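Local coordinates for protein Non-ribosomal peptide synthetase (Streptomyces halstedii, PDB 3WV4) that belongs to the AMP-binding enzyme family of the ANL clan, as the N-terminal domain of a non-ribosomal peptide synthetase, at residues A[224-229]-A[255-260]; A[245-250]-A[311-316]; A[293-298]-A[325-330]. All coordinates share one frame; numbering follows the deposited sequence.

Contact 1 (A[224-229]-A[255-260]); sequences SINAVL and STLTGA
The carboxamide of Asn226 is the flat group of this contact, and the methyl CG2 of Thr258 lies well off its plane at the nitrogen end, with Asn226 ND2 to Thr258 CG2 at 3.1 Å. The separation is short for an amide nitrogen and a methyl, so the exact fit there is doubtful. The two side chains approach from opposite directions. Asn226 reaches across because its CG is anti to the backbone N (chi1 -162°), and its OD1 is held by the backbone N of Tyr231, just beyond the end of helix 215-229. That bond probably sets the amide orientation, nitrogen toward Thr258. Nearer its own backbone, Asn226 CB meets Leu257 CD2 at 4.2 Å.

In the fold, the contact joins the C-terminal parts of helices 215-229 and 246-258, and only 102 Å² is buried. Helix 246-258 ends in a glycine turn that fits a Schellman motif: Gly259 has positive phi (89°), and two weak bonds, Ala260 N to Ser255 O at 3.0 Å and Gly259 N to Thr256 O at 3.5 Å, close it. Thr258 OG1 is turned back to the carbonyl of Ile254, and Thr258 CG2 is thereby presented to Asn226.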
loop_
_atom_site.group_PDB
_atom_site.type_symbol
_atom_site.label_atom_id
_atom_site.label_comp_id
_atom_site.label_asym_id
_atom_site.label_seq_id
_atom_site.Cartn_x
_atom_site.Cartn_y
_atom_site.Cartn_z
ATOM N N SER A 224 3.560 -11.806 -3.108
ATOM C CA SER A 224 4.568 -11.873 -4.200
ATOM C C SER A 224 5.719 -10.899 -4.020
ATOM O O SER A 224 6.903 -11.211 -4.242
ATOM C CB SER A 224 3.877 -11.642 -5.550
ATOM O OG SER A 224 4.793 -11.665 -6.607
ATOM N N ILE A 225 5.390 -9.676 -3.662
ATOM C CA ILE A 225 6.424 -8.696 -3.338
ATOM C C ILE A 225 7.334 -9.248 -2.220
ATOM O O ILE A 225 8.584 -9.175 -2.241
ATOM C CB ILE A 225 5.744 -7.362 -2.877
ATOM C CG1 ILE A 225 5.117 -6.629 -4.051
ATOM C CG2 ILE A 225 6.772 -6.498 -2.227
ATOM C CD1 ILE A 225 4.053 -5.611 -3.666
ATOM N N ASN A 226 6.692 -9.811 -1.218
ATOM C CA ASN A 226 7.423 -10.288 -0.056
ATOM C C ASN A 226 8.258 -11.512 -0.356
ATOM O O ASN A 226 9.347 -11.643 0.204
ATOM C CB ASN A 226 6.569 -10.609 1.151
ATOM C CG ASN A 226 7.432 -10.658 2.392
ATOM O OD1 ASN A 226 8.375 -9.887 2.539
ATOM N ND2 ASN A 226 7.234 -11.631 3.180
ATOM N N ALA A 227 7.834 -12.334 -1.315
ATOM C CA ALA A 227 8.693 -13.490 -1.742
ATOM C C ALA A 227 10.010 -12.962 -2.292
ATOM O O ALA A 227 11.026 -13.631 -2.234
ATOM C CB ALA A 227 7.988 -14.297 -2.809
ATOM N N VAL A 228 10.007 -11.771 -2.891
ATOM C CA VAL A 228 11.272 -11.185 -3.395
ATOM C C VAL A 228 12.040 -10.406 -2.293
ATOM O O VAL A 228 13.224 -10.541 -2.156
ATOM C CB VAL A 228 11.099 -10.260 -4.631
ATOM C CG1 VAL A 228 12.447 -9.958 -5.242
ATOM C CG2 VAL A 228 10.236 -10.856 -5.688
ATOM N N LEU A 229 11.349 -9.628 -1.472
ATOM C CA LEU A 229 11.990 -8.731 -0.542
ATOM C C LEU A 229 12.311 -9.367 0.791
ATOM O O LEU A 229 13.270 -8.991 1.422
ATOM C CB LEU A 229 11.091 -7.520 -0.266
ATOM C CG LEU A 229 10.831 -6.550 -1.433
ATOM C CD1 LEU A 229 10.017 -5.308 -0.996
ATOM C CD2 LEU A 229 12.153 -6.140 -2.095
ATOM N N SER A 255 3.796 -6.090 6.588
ATOM C CA SER A 255 4.136 -6.249 8.003
ATOM C C SER A 255 3.198 -7.214 8.606
ATOM O O SER A 255 3.597 -8.085 9.322
ATOM C CB SER A 255 4.107 -4.954 8.813
ATOM O OG SER A 255 4.797 -3.945 8.122
ATOM N N THR A 256 1.927 -7.074 8.299
ATOM C CA THR A 256 0.913 -7.936 8.908
ATOM C C THR A 256 1.075 -9.391 8.425
ATOM O O THR A 256 1.031 -10.325 9.217
ATOM C CB THR A 256 -0.476 -7.371 8.653
ATOM O OG1 THR A 256 -0.520 -5.999 9.097
ATOM C CG2 THR A 256 -1.497 -8.146 9.390
ATOM N N LEU A 257 1.380 -9.580 7.161
ATOM C CA LEU A 257 1.600 -10.936 6.580
ATOM C C LEU A 257 2.696 -11.659 7.329
ATOM O O LEU A 257 2.557 -12.823 7.649
ATOM C CB LEU A 257 1.947 -10.829 5.088
ATOM C CG LEU A 257 2.505 -12.023 4.349
ATOM C CD1 LEU A 257 1.488 -13.164 4.281
ATOM C CD2 LEU A 257 2.841 -11.606 2.925
ATOM N N THR A 258 3.766 -10.960 7.674
ATOM C CA THR A 258 4.923 -11.599 8.186
ATOM C C THR A 258 5.074 -11.457 9.709
ATOM O O THR A 258 5.923 -12.082 10.258
ATOM C CB THR A 258 6.207 -10.966 7.583
ATOM O OG1 THR A 258 6.233 -9.566 7.908
ATOM C CG2 THR A 258 6.218 -11.137 6.079
ATOM N N GLY A 259 4.281 -10.645 10.389
ATOM C CA GLY A 259 4.444 -10.478 11.855
ATOM C C GLY A 259 5.399 -9.379 12.244
ATOM O O GLY A 259 5.692 -9.157 13.422
ATOM N N ALA A 260 5.868 -8.611 11.274
ATOM C CA ALA A 260 6.792 -7.531 11.574
ATOM C C ALA A 260 6.099 -6.412 12.316
ATOM O O ALA A 260 4.918 -6.465 12.562
ATOM C CB ALA A 260 7.405 -6.979 10.279
#

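Contact 2 (A[245-250]-A[311-316]); sequences WDFGLY and MFTNSA
Phe247, in the first turn of helix 246-258, faces Ser315 just beyond strand 311-314, and their CA atoms, 7.9 Å apart, are the nearest between the two segments. Trp245 holds the N-cap position, and the helix starts regularly, with Leu249 N bonded to Trp245 O at 3.0 Å.

The Phe247 ring carries most of the contact. Ser315 OG sits 2.9 Å above the ring plane, over its centre, and 3.1 Å from Phe247 CZ. A hydroxyl placed so is consistent with an interaction with the pi face, although its hydrogen is not located. The carbonyl of Thr313 comes to the ring edge in plane, with Thr313 O 3.7 Å from Phe247 CZ. Having CG anti to the backbone N (chi1 -166°) carries the ring out from the helix to Ser315. Phe247 CB in turn covers one face of the Trp245 indole, whose edge reaches the poorly ordered Ala316 (Trp245 CZ2 to Ala316 CB 4.5 Å).

Pro286 of strand 284-287, which pairs parallel with strand 311-314, also touches Phe247. The start of helix 246-258 thus packs at the C-terminal end of a strand in the large mixed sheet of this AMP-binding (ANL) fold.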
loop_
_atom_site.group_PDB
_atom_site.type_symbol
_atom_site.label_atom_id
_atom_site.label_comp_id
_atom_site.label_asym_id
_atom_site.label_seq_id
_atom_site.Cartn_x
_atom_site.Cartn_y
_atom_site.Cartn_z
ATOM N N TRP A 245 -1.683 5.978 0.435
ATOM C CA TRP A 245 -1.045 5.732 -0.830
ATOM C C TRP A 245 -0.764 4.204 -0.801
ATOM O O TRP A 245 -0.494 3.616 0.253
ATOM C CB TRP A 245 0.204 6.634 -0.873
ATOM C CG TRP A 245 1.241 6.375 -1.943
ATOM C CD1 TRP A 245 1.097 5.651 -3.103
ATOM C CD2 TRP A 245 2.582 6.895 -1.967
ATOM N NE1 TRP A 245 2.271 5.658 -3.820
ATOM C CE2 TRP A 245 3.197 6.415 -3.159
ATOM C CE3 TRP A 245 3.320 7.717 -1.103
ATOM C CZ2 TRP A 245 4.516 6.725 -3.511
ATOM C CZ3 TRP A 245 4.631 8.024 -1.445
ATOM C CH2 TRP A 245 5.216 7.526 -2.651
ATOM N N ASP A 246 -0.956 3.534 -1.914
ATOM C CA ASP A 246 -0.778 2.101 -1.931
ATOM C C ASP A 246 0.652 1.668 -1.478
ATOM O O ASP A 246 0.868 0.537 -1.022
ATOM C CB ASP A 246 -1.206 1.503 -3.292
ATOM C CG ASP A 246 -0.320 1.901 -4.449
ATOM O OD1 ASP A 246 0.627 2.700 -4.253
ATOM O OD2 ASP A 246 -0.587 1.393 -5.581
ATOM N N PHE A 247 1.607 2.585 -1.539
ATOM C CA PHE A 247 2.956 2.277 -1.109
ATOM C C PHE A 247 2.933 1.973 0.380
ATOM O O PHE A 247 3.279 0.878 0.785
ATOM C CB PHE A 247 3.933 3.424 -1.478
ATOM C CG PHE A 247 5.399 3.051 -1.383
ATOM C CD1 PHE A 247 5.823 1.705 -1.301
ATOM C CD2 PHE A 247 6.378 4.037 -1.402
ATOM C CE1 PHE A 247 7.162 1.381 -1.224
ATOM C CE2 PHE A 247 7.729 3.702 -1.352
ATOM C CZ PHE A 247 8.116 2.392 -1.246
ATOM N N GLY A 248 2.438 2.903 1.183
ATOM C CA GLY A 248 2.311 2.663 2.624
ATOM C C GLY A 248 1.297 1.587 2.996
ATOM O O GLY A 248 1.492 0.833 3.947
ATOM N N LEU A 249 0.212 1.515 2.264
ATOM C CA LEU A 249 -0.792 0.500 2.538
ATOM C C LEU A 249 -0.217 -0.926 2.547
ATOM O O LEU A 249 -0.579 -1.748 3.379
ATOM C CB LEU A 249 -1.918 0.593 1.491
ATOM C CG LEU A 249 -3.419 0.398 1.810
ATOM C CD1 LEU A 249 -4.134 -0.551 0.856
ATOM C CD2 LEU A 249 -3.725 0.061 3.257
ATOM N N TYR A 250 0.658 -1.200 1.589
ATOM C CA TYR A 250 1.227 -2.523 1.434
ATOM C C TYR A 250 2.317 -2.770 2.419
ATOM O O TYR A 250 2.724 -3.921 2.648
ATOM C CB TYR A 250 1.738 -2.772 0.021
ATOM C CG TYR A 250 0.652 -3.229 -0.909
ATOM C CD1 TYR A 250 0.547 -4.531 -1.289
ATOM C CD2 TYR A 250 -0.281 -2.326 -1.371
ATOM C CE1 TYR A 250 -0.439 -4.926 -2.171
ATOM C CE2 TYR A 250 -1.284 -2.689 -2.235
ATOM C CZ TYR A 250 -1.376 -3.996 -2.637
ATOM O OH TYR A 250 -2.374 -4.377 -3.491
ATOM N N MET A 311 17.607 -2.716 4.516
ATOM C CA MET A 311 17.058 -2.554 3.150
ATOM C C MET A 311 16.316 -1.263 2.987
ATOM O O MET A 311 15.582 -0.850 3.894
ATOM C CB MET A 311 16.085 -3.688 2.793
ATOM C CG MET A 311 15.766 -3.802 1.309
ATOM S SD MET A 311 14.728 -5.231 0.927
ATOM C CE MET A 311 15.802 -6.571 1.474
ATOM N N PHE A 312 16.576 -0.612 1.857
ATOM C CA PHE A 312 15.810 0.473 1.339
ATOM C C PHE A 312 15.104 -0.002 0.077
ATOM O O PHE A 312 15.755 -0.588 -0.809
ATOM C CB PHE A 312 16.704 1.628 0.912
ATOM C CG PHE A 312 17.458 2.227 2.031
ATOM C CD1 PHE A 312 16.846 3.117 2.898
ATOM C CD2 PHE A 312 18.797 1.880 2.251
ATOM C CE1 PHE A 312 17.548 3.665 3.964
ATOM C CE2 PHE A 312 19.502 2.423 3.335
ATOM C CZ PHE A 312 18.865 3.318 4.202
ATOM N N THR A 313 13.809 0.278 -0.018
ATOM C CA THR A 313 13.066 -0.098 -1.185
ATOM C C THR A 313 12.481 1.164 -1.843
ATOM O O THR A 313 11.795 1.945 -1.210
ATOM C CB THR A 313 11.979 -1.136 -0.873
ATOM O OG1 THR A 313 11.002 -0.619 -0.000
ATOM C CG2 THR A 313 12.572 -2.272 -0.178
ATOM N N ASN A 314 12.726 1.289 -3.132
ATOM C CA ASN A 314 12.369 2.460 -3.854
ATOM C C ASN A 314 11.383 2.061 -4.919
ATOM O O ASN A 314 11.682 1.217 -5.784
ATOM C CB ASN A 314 13.590 3.106 -4.497
ATOM C CG ASN A 314 13.246 4.438 -5.164
ATOM O OD1 ASN A 314 12.876 5.393 -4.491
ATOM N ND2 ASN A 314 13.384 4.505 -6.459
ATOM N N SER A 315 10.192 2.653 -4.820
ATOM C CA SER A 315 9.237 2.634 -5.909
ATOM C C SER A 315 9.202 4.105 -6.374
ATOM O O SER A 315 10.213 4.819 -6.288
ATOM C CB SER A 315 7.862 2.010 -5.473
ATOM O OG SER A 315 7.386 2.459 -4.207
ATOM N N ALA A 316 8.075 4.561 -6.887
ATOM C CA ALA A 316 7.933 5.973 -7.242
ATOM C C ALA A 316 8.760 6.408 -8.459
ATOM O O ALA A 316 8.158 6.819 -9.449
ATOM C CB ALA A 316 8.225 6.884 -6.046
#

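Contact 3 (A[293-298]-A[325-330]); sequences SMLTTL and DALRSA
Thr296 turns its methyl to Ala326 and Leu327 by a chi1 of 54°, which sets CG2 anti to its carbonyl carbon and points OG1 back over its own helix. Leu327 answers with CG anti to the carbonyl carbon (chi1 -82°); its chi2 puts CD1 on the extended line, and the other branch, CD2, turns to the threonine.

The methyl of Thr296 is the centre of the interface. Ala326 CB lies beside the Thr296 CB-CG2 bond, 3.5 Å from CG2, and Leu327 lies alongside, with Thr296 CG2 to Leu327 CD2 at 3.9 Å. Farther in, a looser pair continues the apolar seam, Leu295 CD2 to Leu327 CD2 at 4.5 Å. Consistent with the small side chains there, the CA atoms of Thr296 and Ala326 are 6.0 Å apart, while the axes of the two segments approach to 9.5 Å at a crossing angle of 45°.

Phe312 touches both Leu295 and Leu327, so both helices pack on the same face of strand 311-314. Helices 289-300 and 321-330 are the helices of consecutive beta-alpha-beta crossovers, linking parallel strands 284-287, 311-314 and 335-340.

The hydroxyl of Thr296 is satisfied at home: OG1 donates to Ser293 O at 2.7 Å, well off the line of that C=O bond, with a second, weak bond to Ala292 O. Thr297 OG1 donates to the same Ser293 O at 2.9 Å, from above the carbonyl plane, and Thr297 N makes a third donor. Thr296 therefore presents its methyl and CB to the partner helix, and the contact rests on van der Waals packing.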
loop_
_atom_site.group_PDB
_atom_site.type_symbol
_atom_site.label_atom_id
_atom_site.label_comp_id
_atom_site.label_asym_id
_atom_site.label_seq_id
_atom_site.Cartn_x
_atom_site.Cartn_y
_atom_site.Cartn_z
ATOM N N SER A 293 17.682 11.391 -0.545
ATOM C CA SER A 293 18.645 12.514 -0.546
ATOM C C SER A 293 18.654 13.220 0.797
ATOM O O SER A 293 19.708 13.493 1.342
ATOM C CB SER A 293 18.287 13.578 -1.575
ATOM O OG SER A 293 17.778 12.989 -2.726
ATOM N N MET A 294 17.486 13.482 1.334
ATOM C CA MET A 294 17.383 14.078 2.668
ATOM C C MET A 294 18.119 13.200 3.698
ATOM O O MET A 294 18.854 13.720 4.547
ATOM C CB MET A 294 15.925 14.230 3.069
ATOM C CG MET A 294 15.629 15.207 4.208
ATOM S SD MET A 294 13.995 14.974 5.008
ATOM C CE MET A 294 12.878 14.708 3.611
ATOM N N LEU A 295 17.909 11.878 3.626
ATOM C CA LEU A 295 18.583 10.959 4.533
ATOM C C LEU A 295 20.129 10.961 4.400
ATOM O O LEU A 295 20.843 10.889 5.384
ATOM C CB LEU A 295 18.055 9.518 4.365
ATOM C CG LEU A 295 18.565 8.450 5.389
ATOM C CD1 LEU A 295 18.641 8.967 6.819
ATOM C CD2 LEU A 295 17.797 7.128 5.406
ATOM N N THR A 296 20.641 11.030 3.189
ATOM C CA THR A 296 22.093 11.046 2.983
ATOM C C THR A 296 22.717 12.393 3.445
ATOM O O THR A 296 23.788 12.414 4.053
ATOM C CB THR A 296 22.407 10.814 1.517
ATOM O OG1 THR A 296 21.687 11.770 0.738
ATOM C CG2 THR A 296 21.980 9.378 1.092
ATOM N N THR A 297 22.015 13.491 3.169
ATOM C CA THR A 297 22.319 14.831 3.680
ATOM C C THR A 297 22.345 14.863 5.242
ATOM O O THR A 297 23.327 15.341 5.839
ATOM C CB THR A 297 21.291 15.815 3.079
ATOM O OG1 THR A 297 21.455 15.822 1.655
ATOM C CG2 THR A 297 21.431 17.228 3.613
ATOM N N LEU A 298 21.315 14.281 5.877
ATOM C CA LEU A 298 21.225 14.245 7.352
ATOM C C LEU A 298 22.285 13.368 8.037
ATOM O O LEU A 298 22.677 13.618 9.189
ATOM C CB LEU A 298 19.847 13.785 7.845
ATOM C CG LEU A 298 18.621 14.683 7.867
ATOM C CD1 LEU A 298 18.629 15.752 6.805
ATOM C CD2 LEU A 298 17.348 13.846 7.759
ATOM N N ASP A 325 24.941 5.499 -3.976
ATOM C CA ASP A 325 26.281 5.390 -3.441
ATOM C C ASP A 325 26.309 5.948 -2.035
ATOM O O ASP A 325 26.909 5.346 -1.126
ATOM C CB ASP A 325 27.293 6.132 -4.320
ATOM C CG ASP A 325 27.525 5.463 -5.701
ATOM O OD1 ASP A 325 27.172 4.265 -5.909
ATOM O OD2 ASP A 325 28.041 6.179 -6.606
ATOM N N ALA A 326 25.629 7.072 -1.842
ATOM C CA ALA A 326 25.667 7.751 -0.565
ATOM C C ALA A 326 24.984 6.902 0.509
ATOM O O ALA A 326 25.401 6.881 1.660
ATOM C CB ALA A 326 24.985 9.072 -0.693
ATOM N N LEU A 327 23.925 6.200 0.115
ATOM C CA LEU A 327 23.198 5.387 1.045
ATOM C C LEU A 327 24.066 4.210 1.446
ATOM O O LEU A 327 24.068 3.810 2.603
ATOM C CB LEU A 327 21.942 4.823 0.407
ATOM C CG LEU A 327 20.695 5.684 0.333
ATOM C CD1 LEU A 327 19.720 4.929 -0.558
ATOM C CD2 LEU A 327 20.092 6.055 1.695
ATOM N N ARG A 328 24.763 3.642 0.472
ATOM C CA ARG A 328 25.569 2.460 0.742
ATOM C C ARG A 328 26.747 2.803 1.638
ATOM O O ARG A 328 27.127 2.019 2.504
ATOM C CB ARG A 328 26.037 1.816 -0.538
ATOM C CG ARG A 328 24.982 0.933 -1.144
ATOM C CD ARG A 328 25.449 0.379 -2.471
ATOM N NE ARG A 328 24.387 -0.418 -3.067
ATOM C CZ ARG A 328 24.117 -0.470 -4.372
ATOM N NH1 ARG A 328 24.816 0.253 -5.217
ATOM N NH2 ARG A 328 23.132 -1.256 -4.844
ATOM N N SER A 329 27.280 4.011 1.437
ATOM C CA SER A 329 28.367 4.500 2.230
ATOM C C SER A 329 27.935 4.750 3.698
ATOM O O SER A 329 28.639 4.380 4.617
ATOM C CB SER A 329 28.921 5.767 1.569
ATOM O OG SER A 329 30.029 6.277 2.257
ATOM N N ALA A 330 26.749 5.309 3.875
ATOM C CA ALA A 330 26.196 5.601 5.194
ATOM C C ALA A 330 25.664 4.357 5.897
ATOM O O ALA A 330 25.819 4.250 7.101
ATOM C CB ALA A 330 25.103 6.647 5.097
#

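All three contacts lie in the AMP-binding region of the chain, and contact 2 stands between the others: its centre is about 12 Å from that of contact 1 and about 18 Å from that of contact 3, whereas the centres of contacts 1 and 3 are about 25 Å apart and their nearest atoms about 12 Å. Contacts 1 and 2 share helix 246-258, one near its C-terminal end and the other near its start. Along the chain contact 1 closes before contact 3 opens, while contact 2 interleaves with both. Alternate residues of strand 311-314, Thr313 and Phe312, point toward contacts 1 and 3 respectively, so this strand of the large mixed sheet has a helix layer on either side.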